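Local atomic coordinates of UBP3-associated protein BRE5 (PDB entry 2QIY), a protein that acts with UBP3 in de-ubiquitination, cleaving ubiquitin in a step that leads to mono-ubiquitinated Sec23, and carries an NTF2-like domain at its N-terminal end. Residues Tyr35-Asn47 with Thr136-Ser148. Residues are numbered along the deposited sequence; the frame is centred on the assembly and turned at random.
Sequences YFYASTAELTHTN and TFDITNDIIRFIS
Tyr37 and Asp142 meet on the concave, helix-covered side of the sheet, where Tyr37 OH donates to Asp142 OD2 at 2.6 Å. The oxygen receives it on its anti lone pair; it lies at the ring edge, near the ring plane, and ring and carboxylate planes are 8° apart. Over one ring face comes the CD1 methyl of Ile139, 3.9 Å from the centroid and 11° off the normal, a CH-pi contact, while its CG2 packs against Tyr37 CE1. With CG anti to its backbone N, Asp142 runs alongside Leu43, whose CD1 lies 3.4 Å from Asp142 OD2. Tyr22 of helix 11-28 gives OD2 a second hydroxyl hydrogen bond, and a water lies within hydrogen-bonding distance of Asp142 OD1, Thr44 O and His45 ND1. Farther along, Thr46 OG1 reaches the edge of the Phe146 ring, 3.3 Å from CZ.

Strands 41-46 and 137-147 pair in parallel, their axes 27° apart. Thr44 N donates to Asp142 O at 2.7 Å, whereas Asp142 N to Glu42 O is weak. Between strands 37-38 and 41-46 the chain turns a corner through a type I turn, Ala38 to Ala41, and Thr140 and Asn141 form a classic bulge against Ile127. On the other face, Glu42 and Thr44 hydrogen-bond to Tyr96 and Gln95 of the second subunit. This curved mixed sheet, packed on helix 11-28 with its other face against the second subunit, is that of an NTF2-like domain.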
ATOM      1  N   TYR A  35     -10.309 -19.687  -4.950  1.00 22.94           N
ATOM      2  CA  TYR A  35     -10.715 -19.835  -6.365  1.00 24.30           C
ATOM      3  C   TYR A  35     -10.355 -18.598  -7.199  1.00 23.61           C
ATOM      4  O   TYR A  35     -10.164 -18.676  -8.419  1.00 23.17           O
ATOM      5  CB  TYR A  35     -12.235 -20.131  -6.445  1.00 24.85           C
ATOM      6  CG  TYR A  35     -12.848 -20.172  -7.852  1.00 26.26           C
ATOM      7  CD1 TYR A  35     -13.339 -19.006  -8.468  1.00 27.99           C
ATOM      8  CD2 TYR A  35     -12.944 -21.378  -8.559  1.00 24.69           C
ATOM      9  CE1 TYR A  35     -13.900 -19.046  -9.760  1.00 27.69           C
ATOM     10  CE2 TYR A  35     -13.508 -21.427  -9.841  1.00 27.15           C
ATOM     11  CZ  TYR A  35     -13.976 -20.259 -10.432  1.00 27.28           C
ATOM     12  OH  TYR A  35     -14.517 -20.320 -11.696  1.00 28.52           O
ATOM     13  N   PHE A  36     -10.271 -17.458  -6.532  1.00 24.42           N
ATOM     14  CA  PHE A  36     -10.044 -16.199  -7.245  1.00 24.57           C
ATOM     15  C   PHE A  36      -8.558 -15.860  -7.398  1.00 24.11           C
ATOM     16  O   PHE A  36      -8.200 -14.824  -7.979  1.00 23.38           O
ATOM     17  CB  PHE A  36     -10.901 -15.122  -6.589  1.00 25.91           C
ATOM     18  CG  PHE A  36     -12.396 -15.423  -6.741  1.00 26.94           C
ATOM     19  CD1 PHE A  36     -13.064 -16.234  -5.812  1.00 28.05           C
ATOM     20  CD2 PHE A  36     -13.096 -14.969  -7.850  1.00 29.61           C
ATOM     21  CE1 PHE A  36     -14.418 -16.545  -5.965  1.00 27.87           C
ATOM     22  CE2 PHE A  36     -14.462 -15.263  -8.020  1.00 30.45           C
ATOM     23  CZ  PHE A  36     -15.126 -16.053  -7.079  1.00 28.92           C
ATOM     24  N   TYR A  37      -7.713 -16.775  -6.920  1.00 22.57           N
ATOM     25  CA  TYR A  37      -6.267 -16.600  -7.002  1.00 22.11           C
ATOM     26  C   TYR A  37      -5.688 -17.478  -8.094  1.00 21.99           C
ATOM     27  O   TYR A  37      -6.200 -18.564  -8.357  1.00 21.43           O
ATOM     28  CB  TYR A  37      -5.619 -16.985  -5.675  1.00 22.57           C
ATOM     29  CG  TYR A  37      -5.892 -16.045  -4.531  1.00 21.30           C
ATOM     30  CD1 TYR A  37      -4.927 -15.099  -4.130  1.00 22.30           C
ATOM     31  CD2 TYR A  37      -7.088 -16.101  -3.833  1.00 21.92           C
ATOM     32  CE1 TYR A  37      -5.146 -14.237  -3.042  1.00 21.47           C
ATOM     33  CE2 TYR A  37      -7.320 -15.245  -2.747  1.00 20.56           C
ATOM     34  CZ  TYR A  37      -6.347 -14.312  -2.368  1.00 22.20           C
ATOM     35  OH  TYR A  37      -6.569 -13.460  -1.305  1.00 22.43           O
ATOM     36  N   ALA A  38      -4.592 -17.020  -8.697  1.00 22.16           N
ATOM     37  CA  ALA A  38      -3.802 -17.828  -9.628  1.00 22.24           C
ATOM     38  C   ALA A  38      -3.236 -19.015  -8.863  1.00 22.47           C
ATOM     39  O   ALA A  38      -3.067 -18.953  -7.638  1.00 21.76           O
ATOM     40  CB  ALA A  38      -2.674 -17.005 -10.213  1.00 22.17           C
ATOM     41  N   SER A  39      -2.955 -20.096  -9.577  1.00 22.63           N
ATOM     42  CA  SER A  39      -2.425 -21.287  -8.927  1.00 23.37           C
ATOM     43  C   SER A  39      -1.133 -21.005  -8.135  1.00 23.32           C
ATOM     44  O   SER A  39      -0.898 -21.639  -7.094  1.00 23.25           O
ATOM     45  CB  SER A  39      -2.201 -22.409  -9.950  1.00 23.85           C
ATOM     46  OG  SER A  39      -1.252 -22.023 -10.922  1.00 28.56           O
ATOM     47  N   THR A  40      -0.317 -20.082  -8.643  1.00 22.84           N
ATOM     48  CA  THR A  40       0.974 -19.732  -8.028  1.00 23.90           C
ATOM     49  C   THR A  40       0.933 -18.405  -7.266  1.00 23.45           C
ATOM     50  O   THR A  40       1.984 -17.782  -7.002  1.00 23.11           O
ATOM     51  CB  THR A  40       2.114 -19.701  -9.078  1.00 24.34           C
ATOM     52  OG1 THR A  40       1.800 -18.736 -10.092  1.00 26.74           O
ATOM     53  CG2 THR A  40       2.308 -21.078  -9.710  1.00 25.69           C
ATOM     54  N   ALA A  41      -0.270 -17.949  -6.915  1.00 22.85           N
ATOM     55  CA  ALA A  41      -0.412 -16.652  -6.215  1.00 22.00           C
ATOM     56  C   ALA A  41       0.384 -16.555  -4.908  1.00 22.62           C
ATOM     57  O   ALA A  41       0.605 -17.549  -4.225  1.00 23.10           O
ATOM     58  CB  ALA A  41      -1.885 -16.359  -5.918  1.00 22.69           C
ATOM     59  N   GLU A  42       0.769 -15.326  -4.548  1.00 21.80           N
ATOM     60  CA  GLU A  42       1.391 -15.013  -3.255  1.00 22.28           C
ATOM     61  C   GLU A  42       0.455 -14.177  -2.403  1.00 21.87           C
ATOM     62  O   GLU A  42      -0.119 -13.191  -2.880  1.00 21.91           O
ATOM     63  CB  GLU A  42       2.707 -14.254  -3.465  1.00 22.67           C
ATOM     64  CG  GLU A  42       3.621 -15.072  -4.371  1.00 25.89           C
ATOM     65  CD  GLU A  42       5.080 -14.683  -4.356  1.00 32.87           C
ATOM     66  OE1 GLU A  42       5.515 -13.812  -3.567  1.00 33.93           O
ATOM     67  OE2 GLU A  42       5.812 -15.305  -5.156  1.00 37.32           O
ATOM     68  N   LEU A  43       0.275 -14.616  -1.153  1.00 20.84           N
ATOM     69  CA  LEU A  43      -0.571 -13.928  -0.181  1.00 20.73           C
ATOM     70  C   LEU A  43       0.235 -13.547   1.043  1.00 21.22           C
ATOM     71  O   LEU A  43       0.993 -14.374   1.591  1.00 21.60           O
ATOM     72  CB  LEU A  43      -1.663 -14.912   0.266  1.00 20.96           C
ATOM     73  CG  LEU A  43      -2.594 -14.431   1.377  1.00 20.64           C
ATOM     74  CD1 LEU A  43      -3.474 -13.238   0.947  1.00 21.92           C
ATOM     75  CD2 LEU A  43      -3.476 -15.605   1.820  1.00 21.83           C
ATOM     76  N   THR A  44       0.053 -12.317   1.506  1.00 20.55           N
ATOM     77  CA  THR A  44       0.625 -11.932   2.816  1.00 20.95           C
ATOM     78  C   THR A  44      -0.563 -11.392   3.565  1.00 21.06           C
ATOM     79  O   THR A  44      -1.101 -10.337   3.213  1.00 21.76           O
ATOM     80  CB  THR A  44       1.724 -10.871   2.618  1.00 21.04           C
ATOM     81  OG1 THR A  44       2.804 -11.477   1.922  1.00 21.23           O
ATOM     82  CG2 THR A  44       2.239 -10.352   3.972  1.00 21.66           C
ATOM     83  N   HIS A  45      -1.018 -12.126   4.584  1.00 21.71           N
ATOM     84  CA  HIS A  45      -2.320 -11.833   5.192  1.00 20.92           C
ATOM     85  C   HIS A  45      -2.255 -11.765   6.719  1.00 21.07           C
ATOM     86  O   HIS A  45      -1.355 -12.300   7.336  1.00 19.72           O
ATOM     87  CB  HIS A  45      -3.354 -12.887   4.749  1.00 22.23           C
ATOM     88  CG  HIS A  45      -4.776 -12.416   4.811  1.00 23.89           C
ATOM     89  ND1 HIS A  45      -5.304 -11.544   3.881  1.00 23.35           N
ATOM     90  CD2 HIS A  45      -5.781 -12.710   5.667  1.00 23.54           C
ATOM     91  CE1 HIS A  45      -6.573 -11.303   4.177  1.00 23.13           C
ATOM     92  NE2 HIS A  45      -6.897 -12.015   5.243  1.00 22.58           N
ATOM     93  N   THR A  46      -3.252 -11.124   7.304  1.00 20.33           N
ATOM     94  CA  THR A  46      -3.462 -11.097   8.753  1.00 21.28           C
ATOM     95  C   THR A  46      -3.188 -12.461   9.398  1.00 20.63           C
ATOM     96  O   THR A  46      -3.817 -13.446   9.013  1.00 20.74           O
ATOM     97  CB  THR A  46      -4.896 -10.731   9.001  1.00 21.33           C
ATOM     98  OG1 THR A  46      -5.173  -9.534   8.234  1.00 25.12           O
ATOM     99  CG2 THR A  46      -5.139 -10.480  10.523  1.00 23.08           C
ATOM    100  N   ASN A  47      -2.266 -12.505  10.363  1.00 20.30           N
ATOM    101  CA  ASN A  47      -1.920 -13.784  10.953  1.00 21.10           C
ATOM    102  C   ASN A  47      -2.880 -14.132  12.082  1.00 20.74           C
ATOM    103  O   ASN A  47      -2.616 -13.856  13.262  1.00 21.48           O
ATOM    104  CB  ASN A  47      -0.487 -13.819  11.470  1.00 20.50           C
ATOM    105  CG  ASN A  47      -0.095 -15.212  11.938  1.00 22.69           C
ATOM    106  OD1 ASN A  47      -0.873 -16.170  11.803  1.00 22.15           O
ATOM    107  ND2 ASN A  47       1.104 -15.331  12.499  1.00 23.72           N
ATOM    108  N   THR A 136     -11.999 -12.481 -17.452  1.00 32.46           N
ATOM    109  CA  THR A 136     -11.827 -12.513 -15.991  1.00 30.49           C
ATOM    110  C   THR A 136     -10.373 -12.250 -15.600  1.00 28.72           C
ATOM    111  O   THR A 136      -9.477 -12.250 -16.459  1.00 28.03           O
ATOM    112  CB  THR A 136     -12.282 -13.870 -15.364  1.00 30.91           C
ATOM    113  OG1 THR A 136     -11.450 -14.933 -15.845  1.00 31.50           O
ATOM    114  CG2 THR A 136     -13.741 -14.189 -15.712  1.00 31.09           C
ATOM    115  N   PHE A 137     -10.158 -12.029 -14.302  1.00 27.15           N
ATOM    116  CA  PHE A 137      -8.832 -11.831 -13.738  1.00 25.27           C
ATOM    117  C   PHE A 137      -8.607 -12.785 -12.580  1.00 24.73           C
ATOM    118  O   PHE A 137      -9.556 -13.113 -11.847  1.00 24.14           O
ATOM    119  CB  PHE A 137      -8.683 -10.407 -13.194  1.00 25.61           C
ATOM    120  CG  PHE A 137      -8.624  -9.354 -14.260  1.00 25.69           C
ATOM    121  CD1 PHE A 137      -9.790  -8.762 -14.722  1.00 26.30           C
ATOM    122  CD2 PHE A 137      -7.396  -8.954 -14.802  1.00 25.47           C
ATOM    123  CE1 PHE A 137      -9.736  -7.784 -15.725  1.00 27.95           C
ATOM    124  CE2 PHE A 137      -7.334  -7.979 -15.780  1.00 26.41           C
ATOM    125  CZ  PHE A 137      -8.505  -7.393 -16.250  1.00 26.23           C
ATOM    126  N   ASP A 138      -7.353 -13.205 -12.414  1.00 23.11           N
ATOM    127  CA  ASP A 138      -6.936 -13.968 -11.234  1.00 22.45           C
ATOM    128  C   ASP A 138      -6.024 -13.078 -10.384  1.00 21.91           C
ATOM    129  O   ASP A 138      -5.180 -12.349 -10.915  1.00 21.80           O
ATOM    130  CB  ASP A 138      -6.127 -15.198 -11.627  1.00 22.68           C
ATOM    131  CG  ASP A 138      -6.994 -16.379 -12.100  1.00 26.59           C
ATOM    132  OD1 ASP A 138      -8.239 -16.338 -12.049  1.00 28.18           O
ATOM    133  OD2 ASP A 138      -6.385 -17.374 -12.525  1.00 31.02           O
ATOM    134  N   ILE A 139      -6.181 -13.165  -9.065  1.00 22.26           N
ATOM    135  CA  ILE A 139      -5.249 -12.510  -8.137  1.00 21.99           C
ATOM    136  C   ILE A 139      -3.892 -13.225  -8.148  1.00 21.83           C
ATOM    137  O   ILE A 139      -3.820 -14.406  -7.863  1.00 21.54           O
ATOM    138  CB  ILE A 139      -5.782 -12.532  -6.671  1.00 22.72           C
ATOM    139  CG1 ILE A 139      -7.162 -11.904  -6.580  1.00 22.78           C
ATOM    140  CG2 ILE A 139      -4.836 -11.772  -5.767  1.00 22.68           C
ATOM    141  CD1 ILE A 139      -7.865 -12.204  -5.249  1.00 23.09           C
ATOM    142  N   THR A 140      -2.820 -12.514  -8.476  1.00 20.88           N
ATOM    143  CA  THR A 140      -1.488 -13.129  -8.397  1.00 21.14           C
ATOM    144  C   THR A 140      -0.743 -12.719  -7.141  1.00 21.28           C
ATOM    145  O   THR A 140       0.200 -13.400  -6.715  1.00 21.90           O
ATOM    146  CB  THR A 140      -0.617 -12.843  -9.640  1.00 21.36           C
ATOM    147  OG1 THR A 140      -0.409 -11.428  -9.774  1.00 21.46           O
ATOM    148  CG2 THR A 140      -1.278 -13.408 -10.893  1.00 22.47           C
ATOM    149  N   ASN A 141      -1.157 -11.592  -6.568  1.00 20.43           N
ATOM    150  CA  ASN A 141      -0.507 -11.007  -5.388  1.00 21.04           C
ATOM    151  C   ASN A 141      -1.514 -10.293  -4.532  1.00 20.44           C
ATOM    152  O   ASN A 141      -2.413  -9.604  -5.046  1.00 20.44           O
ATOM    153  CB  ASN A 141       0.561  -9.972  -5.793  1.00 20.39           C
ATOM    154  CG  ASN A 141       1.701 -10.585  -6.501  1.00 21.07           C
ATOM    155  OD1 ASN A 141       2.721 -10.955  -5.891  1.00 24.48           O
ATOM    156  ND2 ASN A 141       1.549 -10.746  -7.793  1.00 16.97           N
ATOM    157  N   ASP A 142      -1.350 -10.446  -3.225  1.00 19.81           N
ATOM    158  CA  ASP A 142      -2.272  -9.879  -2.249  1.00 20.35           C
ATOM    159  C   ASP A 142      -1.476  -9.660  -0.972  1.00 20.33           C
ATOM    160  O   ASP A 142      -1.083 -10.631  -0.339  1.00 20.16           O
ATOM    161  CB  ASP A 142      -3.391 -10.897  -2.025  1.00 20.53           C
ATOM    162  CG  ASP A 142      -4.418 -10.445  -1.005  1.00 22.10           C
ATOM    163  OD1 ASP A 142      -4.207  -9.422  -0.324  1.00 22.40           O
ATOM    164  OD2 ASP A 142      -5.461 -11.143  -0.906  1.00 23.89           O
ATOM    165  N   ILE A 143      -1.213  -8.390  -0.631  1.00 19.78           N
ATOM    166  CA  ILE A 143      -0.414  -8.052   0.570  1.00 20.30           C
ATOM    167  C   ILE A 143      -1.197  -7.067   1.414  1.00 19.69           C
ATOM    168  O   ILE A 143      -1.654  -6.030   0.903  1.00 20.20           O
ATOM    169  CB  ILE A 143       0.918  -7.326   0.243  1.00 19.88           C
ATOM    170  CG1 ILE A 143       1.809  -8.142  -0.711  1.00 21.92           C
ATOM    171  CG2 ILE A 143       1.644  -6.919   1.589  1.00 20.40           C
ATOM    172  CD1 ILE A 143       3.035  -7.327  -1.197  1.00 21.78           C
ATOM    173  N   ILE A 144      -1.396  -7.379   2.701  1.00 20.21           N
ATOM    174  CA  ILE A 144      -1.926  -6.377   3.628  1.00 20.39           C
ATOM    175  C   ILE A 144      -0.843  -5.947   4.634  1.00 21.53           C
ATOM    176  O   ILE A 144      -0.024  -6.759   5.077  1.00 21.15           O
ATOM    177  CB  ILE A 144      -3.207  -6.883   4.348  1.00 20.28           C
ATOM    178  CG1 ILE A 144      -3.922  -5.741   5.095  1.00 20.84           C
ATOM    179  CG2 ILE A 144      -2.900  -8.097   5.276  1.00 20.94           C
ATOM    180  CD1 ILE A 144      -5.377  -6.125   5.499  1.00 22.49           C
ATOM    181  N   ARG A 145      -0.856  -4.660   4.973  1.00 20.50           N
ATOM    182  CA  ARG A 145       0.043  -4.141   5.985  1.00 21.54           C
ATOM    183  C   ARG A 145      -0.796  -3.270   6.926  1.00 21.18           C
ATOM    184  O   ARG A 145      -1.500  -2.351   6.478  1.00 21.39           O
ATOM    185  CB  ARG A 145       1.184  -3.317   5.345  1.00 20.98           C
ATOM    186  CG  ARG A 145       1.906  -2.367   6.336  1.00 21.39           C
ATOM    187  CD  ARG A 145       2.629  -3.073   7.483  1.00 21.64           C
ATOM    188  NE  ARG A 145       3.660  -4.021   7.021  1.00 22.65           N
ATOM    189  CZ  ARG A 145       4.523  -4.647   7.833  1.00 23.90           C
ATOM    190  NH1 ARG A 145       4.516  -4.409   9.158  1.00 25.46           N
ATOM    191  NH2 ARG A 145       5.439  -5.474   7.330  1.00 25.91           N
ATOM    192  N   PHE A 146      -0.743  -3.565   8.219  1.00 21.35           N
ATOM    193  CA  PHE A 146      -1.391  -2.708   9.212  1.00 21.79           C
ATOM    194  C   PHE A 146      -0.480  -1.566   9.621  1.00 23.47           C
ATOM    195  O   PHE A 146       0.731  -1.730   9.758  1.00 23.71           O
ATOM    196  CB  PHE A 146      -1.881  -3.551  10.405  1.00 22.55           C
ATOM    197  CG  PHE A 146      -2.913  -4.537   9.998  1.00 20.56           C
ATOM    198  CD1 PHE A 146      -4.253  -4.138   9.858  1.00 21.68           C
ATOM    199  CD2 PHE A 146      -2.568  -5.849   9.684  1.00 21.99           C
ATOM    200  CE1 PHE A 146      -5.212  -5.055   9.429  1.00 21.42           C
ATOM    201  CE2 PHE A 146      -3.521  -6.779   9.249  1.00 22.92           C
ATOM    202  CZ  PHE A 146      -4.865  -6.381   9.124  1.00 22.31           C
ATOM    203  N   ILE A 147      -1.087  -0.399   9.772  1.00 24.64           N
ATOM    204  CA  ILE A 147      -0.386   0.862   9.954  1.00 27.72           C
ATOM    205  C   ILE A 147      -0.776   1.391  11.331  1.00 28.34           C
ATOM    206  O   ILE A 147      -1.948   1.458  11.655  1.00 27.90           O
ATOM    207  CB  ILE A 147      -0.782   1.856   8.805  1.00 27.49           C
ATOM    208  CG1 ILE A 147      -0.472   1.211   7.425  1.00 30.56           C
ATOM    209  CG2 ILE A 147      -0.054   3.200   8.956  1.00 30.09           C
ATOM    210  CD1 ILE A 147      -0.774   2.087   6.198  1.00 30.96           C
ATOM    211  N   SER A 148       0.202   1.743  12.143  1.00 30.95           N
ATOM    212  CA  SER A 148      -0.134   2.337  13.428  1.00 33.57           C
ATOM    213  C   SER A 148      -0.671   3.748  13.169  1.00 34.67           C
ATOM    214  O   SER A 148      -0.157   4.467  12.301  1.00 35.32           O
ATOM    215  CB  SER A 148       1.089   2.366  14.335  1.00 34.53           C
ATOM    216  OG  SER A 148       0.708   2.222  15.694  1.00 36.28           O
TER
HETATM  217  O   HOH W   1      -9.805 -12.946  -9.153  1.00 29.70           O
HETATM  218  O   HOH W   2      -3.662  -9.962   2.269  1.00 18.53           O